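Local structure of ArsR family transcriptional regulator (Staphylococcus aureus, 6CDB) at residues Y80-D84 and I85-T89; E33-V37 and S38-V42. The protein probably binds DNA as a homodimeric, zinc-responsive transcriptional repressor of the ArsR family, with metal sites formed between its two subunits. The protein carries 1 engineered substitution. All blocks are in the same frame, centred on the assembly; numbering follows the deposited sequence.

Overall arrangement
Along the chain, helix 26-37 ends first, and interaction 2 closes the short connection in which residues 33-37 pass into strand 40-41. Helices 42-49 and 53-65 and strand 69-74 follow before strand 77-82 leads into interaction 1, where residues 80-84 turn into helix 85-99. The two contacts are therefore in series, neither nested nor crossed, with their centres about 10 Å apart. They meet through the antiparallel sheet of the winged helix-turn-helix domain: Tyr80 and Ala40 share backbone hydrogen bonding, and Leu82 packs on Leu35. The pair thus ties helix 26-37 to the wing strands and, through Asp84, to a zinc site shared with the second subunit.

Interaction 1 of 2, residues Y80-D84 and I85-T89; sequences YSLDD and IHVAT. With ZN (zinc ion), chain C.
Asp84 and His86 hold one zinc ion at the N-terminus of helix 85-99, where strand 77-82 of the winged helix-turn-helix domain gives way to the helix and Asp84 is the N-cap. The Asp84 side chain starts close to the chain, its CB beside Ile85 N. With chi1 at 68°, CG lies between the backbone N and the carbonyl carbon, which turns the carboxylate back over the first turn of the helix. There the two oxygens divide the work. Asp84 OD1 binds the zinc ion at 1.9 Å. Asp84 OD2 stays farther from the metal and accepts weak capping bonds, from His86 N at 2.9 Å and from Val87 N. Aspartate suits this place because its short carboxylate can cap amides and bind metal at once. His86 supplies ND1, 2.0 Å from zinc, and its ring stands nearly perpendicular to the carboxylate, the planes 88° apart; Ile85 CG2 lies above one face of the His86 ring, offset toward its rim. His97 and His100 of the second subunit complete the site, so the metal bridges the dimer. The helix meanwhile takes up its regular bonding: Ala88 N gives a nearly straight bond to Asp84 O. On the other side of the turn Leu82 brings CB near Val87 CG1, at 4.4 Å, while its CD1 reaches Ala88. A branched apolar chain fits here, since Leu82 also packs on Met32 and Leu35 of helix 26-37, and small Ala88 lets it come close: Leu82 CD1 rests 3.6 Å from Ala88 CA.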
loop_
_atom_site.group_PDB
_atom_site.type_symbol
_atom_site.label_atom_id
_atom_site.label_comp_id
_atom_site.label_asym_id
_atom_site.label_seq_id
_atom_site.Cartn_x
_atom_site.Cartn_y
_atom_site.Cartn_z
ATOM N N TYR A 80 -13.673 -15.314 -3.495
ATOM C CA TYR A 80 -12.866 -14.334 -2.791
ATOM C C TYR A 80 -13.242 -12.921 -3.203
ATOM O O TYR A 80 -13.764 -12.687 -4.293
ATOM C CB TYR A 80 -11.376 -14.571 -3.036
ATOM C CG TYR A 80 -10.867 -15.757 -2.255
ATOM C CD1 TYR A 80 -11.138 -17.049 -2.684
ATOM C CD2 TYR A 80 -10.128 -15.590 -1.083
ATOM C CE1 TYR A 80 -10.696 -18.144 -1.976
ATOM C CE2 TYR A 80 -9.676 -16.692 -0.363
ATOM C CZ TYR A 80 -9.969 -17.966 -0.824
ATOM O OH TYR A 80 -9.545 -19.083 -0.148
ATOM N N SER A 81 -12.967 -11.975 -2.307
ATOM C CA SER A 81 -13.202 -10.571 -2.592
ATOM C C SER A 81 -12.236 -9.751 -1.756
ATOM O O SER A 81 -11.671 -10.240 -0.775
ATOM C CB SER A 81 -14.652 -10.186 -2.287
ATOM O OG SER A 81 -14.975 -10.536 -0.947
ATOM N N LEU A 82 -12.030 -8.500 -2.160
ATOM C CA LEU A 82 -11.331 -7.578 -1.274
ATOM C C LEU A 82 -12.101 -7.481 0.037
ATOM O O LEU A 82 -13.337 -7.508 0.052
ATOM C CB LEU A 82 -11.185 -6.203 -1.926
ATOM C CG LEU A 82 -10.367 -6.150 -3.222
ATOM C CD1 LEU A 82 -10.028 -4.711 -3.606
ATOM C CD2 LEU A 82 -9.100 -7.005 -3.127
ATOM N N ASP A 83 -11.363 -7.376 1.144
ATOM C CA ASP A 83 -11.973 -7.569 2.456
ATOM C C ASP A 83 -13.065 -6.537 2.732
ATOM O O ASP A 83 -14.187 -6.902 3.093
ATOM C CB ASP A 83 -10.909 -7.532 3.550
ATOM C CG ASP A 83 -11.514 -7.586 4.953
ATOM O OD1 ASP A 83 -11.719 -8.710 5.461
ATOM O OD2 ASP A 83 -11.804 -6.507 5.535
ATOM N N ASP A 84 -12.760 -5.249 2.573
ATOM C CA ASP A 84 -13.773 -4.208 2.767
ATOM C C ASP A 84 -13.391 -2.990 1.929
ATOM O O ASP A 84 -12.448 -3.027 1.134
ATOM C CB ASP A 84 -13.953 -3.881 4.262
ATOM C CG ASP A 84 -12.731 -3.198 4.896
ATOM O OD1 ASP A 84 -12.653 -3.159 6.150
ATOM O OD2 ASP A 84 -11.842 -2.691 4.174
ATOM N N ILE A 85 -14.118 -1.893 2.136
ATOM C CA ILE A 85 -13.948 -0.713 1.297
ATOM C C ILE A 85 -12.590 -0.033 1.512
ATOM O O ILE A 85 -12.096 0.669 0.620
ATOM C CB ILE A 85 -15.103 0.268 1.547
ATOM C CG1 ILE A 85 -15.103 1.324 0.450
ATOM C CG2 ILE A 85 -14.960 0.917 2.931
ATOM C CD1 ILE A 85 -15.697 2.637 0.885
ATOM N N HIS A 86 -11.981 -0.170 2.695
ATOM C CA HIS A 86 -10.667 0.437 2.891
ATOM C C HIS A 86 -9.624 -0.220 1.999
ATOM O O HIS A 86 -8.750 0.461 1.447
ATOM C CB HIS A 86 -10.250 0.344 4.361
ATOM C CG HIS A 86 -11.336 0.753 5.307
ATOM N ND1 HIS A 86 -11.868 -0.103 6.246
ATOM C CD2 HIS A 86 -12.025 1.913 5.421
ATOM C CE1 HIS A 86 -12.819 0.520 6.920
ATOM N NE2 HIS A 86 -12.938 1.741 6.433
ATOM N N VAL A 87 -9.697 -1.541 1.859
ATOM C CA VAL A 87 -8.748 -2.253 1.006
ATOM C C VAL A 87 -8.959 -1.875 -0.456
ATOM O O VAL A 87 -8.003 -1.542 -1.170
ATOM C CB VAL A 87 -8.867 -3.768 1.240
ATOM C CG1 VAL A 87 -7.859 -4.536 0.370
ATOM C CG2 VAL A 87 -8.638 -4.086 2.714
ATOM N N ALA A 88 -10.222 -1.870 -0.909
ATOM C CA ALA A 88 -10.515 -1.450 -2.277
ATOM C C ALA A 88 -10.040 -0.028 -2.527
ATOM O O ALA A 88 -9.463 0.268 -3.585
ATOM C CB ALA A 88 -12.015 -1.569 -2.567
ATOM N N THR A 89 -10.267 0.868 -1.565
ATOM C CA THR A 89 -9.910 2.262 -1.778
ATOM C C THR A 89 -8.397 2.422 -1.827
ATOM O O THR A 89 -7.860 3.037 -2.755
ATOM C CB THR A 89 -10.522 3.149 -0.692
ATOM O OG1 THR A 89 -11.961 3.092 -0.765
ATOM C CG2 THR A 89 -10.075 4.582 -0.882
HETATM ZN ZN ZN C . -11.312 -1.996 6.793
#

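Interaction 2 of 2, residues E33-V37 and S38-V42; sequences ELLSV and SEASV
The last turn of helix 26-37 closes with a nearly straight backbone bond, Ser38 N to Leu34 O at 2.9 Å, after which Ser38 takes an extended conformation and the chain runs on toward strand 40-41. This is a helix-to-strand connection of the winged helix-turn-helix domain, leading from helix 26-37 to helix 42-49, the first helix of the helix-turn-helix. As the chain turns aside from the helix end, Ser38 O comes to lie beside the last turn and receives a CA-H...O contact from Leu35 CA, 3.4 Å away. Two leucines then reach out from the helix to Ala40. Leu34 has CG anti to its own N (chi1 -171°), which carries its CD2 to 3.9 Å from Ala40 CB. The CB of Leu35 points away from the loop, yet its CD2 bends back to lie 3.9 Å from Ala40 N. A methyl side chain suits Ala40, whose buried CB faces the helix and also packs on Ile45 of helix 42-49, while Leu34 touches Ile45 and Leu49. The serines, by contrast, tie their hydroxyls to the chain. Ser41 is the N-cap of the next helix, its OG bonded to His44 N, and Ser36 OG donates to Glu33 O at 2.7 Å, a lone-pair bond in the carbonyl plane. In the exposed turn, Ser38 OG donates to Glu39 O across 2.9 Å, tilted 22° from the plane of that carbonyl.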
loop_
_atom_site.group_PDB
_atom_site.type_symbol
_atom_site.label_atom_id
_atom_site.label_comp_id
_atom_site.label_asym_id
_atom_site.label_seq_id
_atom_site.Cartn_x
_atom_site.Cartn_y
_atom_site.Cartn_z
ATOM N N GLU A 33 -5.993 -6.718 -7.943
ATOM C CA GLU A 33 -6.665 -5.896 -8.940
ATOM C C GLU A 33 -7.830 -6.659 -9.575
ATOM O O GLU A 33 -8.925 -6.099 -9.755
ATOM C CB GLU A 33 -5.649 -5.428 -9.983
ATOM C CG GLU A 33 -6.127 -4.302 -10.891
ATOM C CD GLU A 33 -6.861 -4.810 -12.115
ATOM O OE1 GLU A 33 -6.596 -5.960 -12.520
ATOM O OE2 GLU A 33 -7.703 -4.067 -12.658
ATOM N N LEU A 34 -7.631 -7.951 -9.875
ATOM C CA LEU A 34 -8.736 -8.765 -10.386
ATOM C C LEU A 34 -9.925 -8.736 -9.426
ATOM O O LEU A 34 -11.078 -8.535 -9.838
ATOM C CB LEU A 34 -8.255 -10.207 -10.622
ATOM C CG LEU A 34 -9.139 -11.225 -11.355
ATOM C CD1 LEU A 34 -8.280 -12.343 -11.955
ATOM C CD2 LEU A 34 -10.203 -11.821 -10.435
ATOM N N LEU A 35 -9.659 -8.950 -8.135
ATOM C CA LEU A 35 -10.730 -8.936 -7.140
ATOM C C LEU A 35 -11.345 -7.553 -6.995
ATOM O O LEU A 35 -12.526 -7.439 -6.634
ATOM C CB LEU A 35 -10.193 -9.422 -5.791
ATOM C CG LEU A 35 -9.754 -10.889 -5.807
ATOM C CD1 LEU A 35 -9.089 -11.283 -4.504
ATOM C CD2 LEU A 35 -10.966 -11.765 -6.077
ATOM N N SER A 36 -10.566 -6.502 -7.268
ATOM C CA SER A 36 -11.081 -5.139 -7.223
ATOM C C SER A 36 -12.089 -4.896 -8.333
ATOM O O SER A 36 -13.019 -4.099 -8.159
ATOM C CB SER A 36 -9.933 -4.134 -7.321
ATOM O OG SER A 36 -9.666 -3.777 -8.660
ATOM N N VAL A 37 -11.916 -5.558 -9.476
ATOM C CA VAL A 37 -12.936 -5.499 -10.523
ATOM C C VAL A 37 -14.123 -6.395 -10.179
ATOM O O VAL A 37 -15.279 -5.967 -10.256
ATOM C CB VAL A 37 -12.325 -5.873 -11.884
ATOM C CG1 VAL A 37 -13.419 -5.955 -12.968
ATOM C CG2 VAL A 37 -11.240 -4.871 -12.271
ATOM N N SER A 38 -13.869 -7.647 -9.797
ATOM C CA SER A 38 -14.971 -8.550 -9.502
ATOM C C SER A 38 -14.518 -9.689 -8.596
ATOM O O SER A 38 -13.414 -10.219 -8.759
ATOM C CB SER A 38 -15.562 -9.132 -10.786
ATOM O OG SER A 38 -16.276 -10.308 -10.479
ATOM N N GLU A 39 -15.392 -10.078 -7.666
ATOM C CA GLU A 39 -15.118 -11.241 -6.833
ATOM C C GLU A 39 -15.011 -12.489 -7.703
ATOM O O GLU A 39 -15.588 -12.565 -8.789
ATOM C CB GLU A 39 -16.217 -11.424 -5.791
ATOM C CG GLU A 39 -17.540 -11.862 -6.402
ATOM C CD GLU A 39 -18.634 -12.047 -5.370
ATOM O OE1 GLU A 39 -18.438 -11.650 -4.200
ATOM O OE2 GLU A 39 -19.693 -12.594 -5.734
ATOM N N ALA A 40 -14.256 -13.476 -7.229
ATOM C CA ALA A 40 -13.959 -14.626 -8.075
ATOM C C ALA A 40 -13.502 -15.801 -7.224
ATOM O O ALA A 40 -13.102 -15.643 -6.064
ATOM C CB ALA A 40 -12.890 -14.286 -9.121
ATOM N N SER A 41 -13.563 -16.984 -7.829
ATOM C CA SER A 41 -13.083 -18.223 -7.243
ATOM C C SER A 41 -11.604 -18.395 -7.547
ATOM O O SER A 41 -11.040 -17.711 -8.398
ATOM C CB SER A 41 -13.862 -19.412 -7.801
ATOM O OG SER A 41 -13.599 -19.554 -9.190
ATOM N N VAL A 42 -10.979 -19.350 -6.854
ATOM C CA VAL A 42 -9.576 -19.666 -7.127
ATOM C C VAL A 42 -9.394 -20.139 -8.565
ATOM O O VAL A 42 -8.443 -19.739 -9.246
ATOM C CB VAL A 42 -9.045 -20.709 -6.126
ATOM C CG1 VAL A 42 -7.668 -21.233 -6.581
ATOM C CG2 VAL A 42 -8.953 -20.095 -4.724
#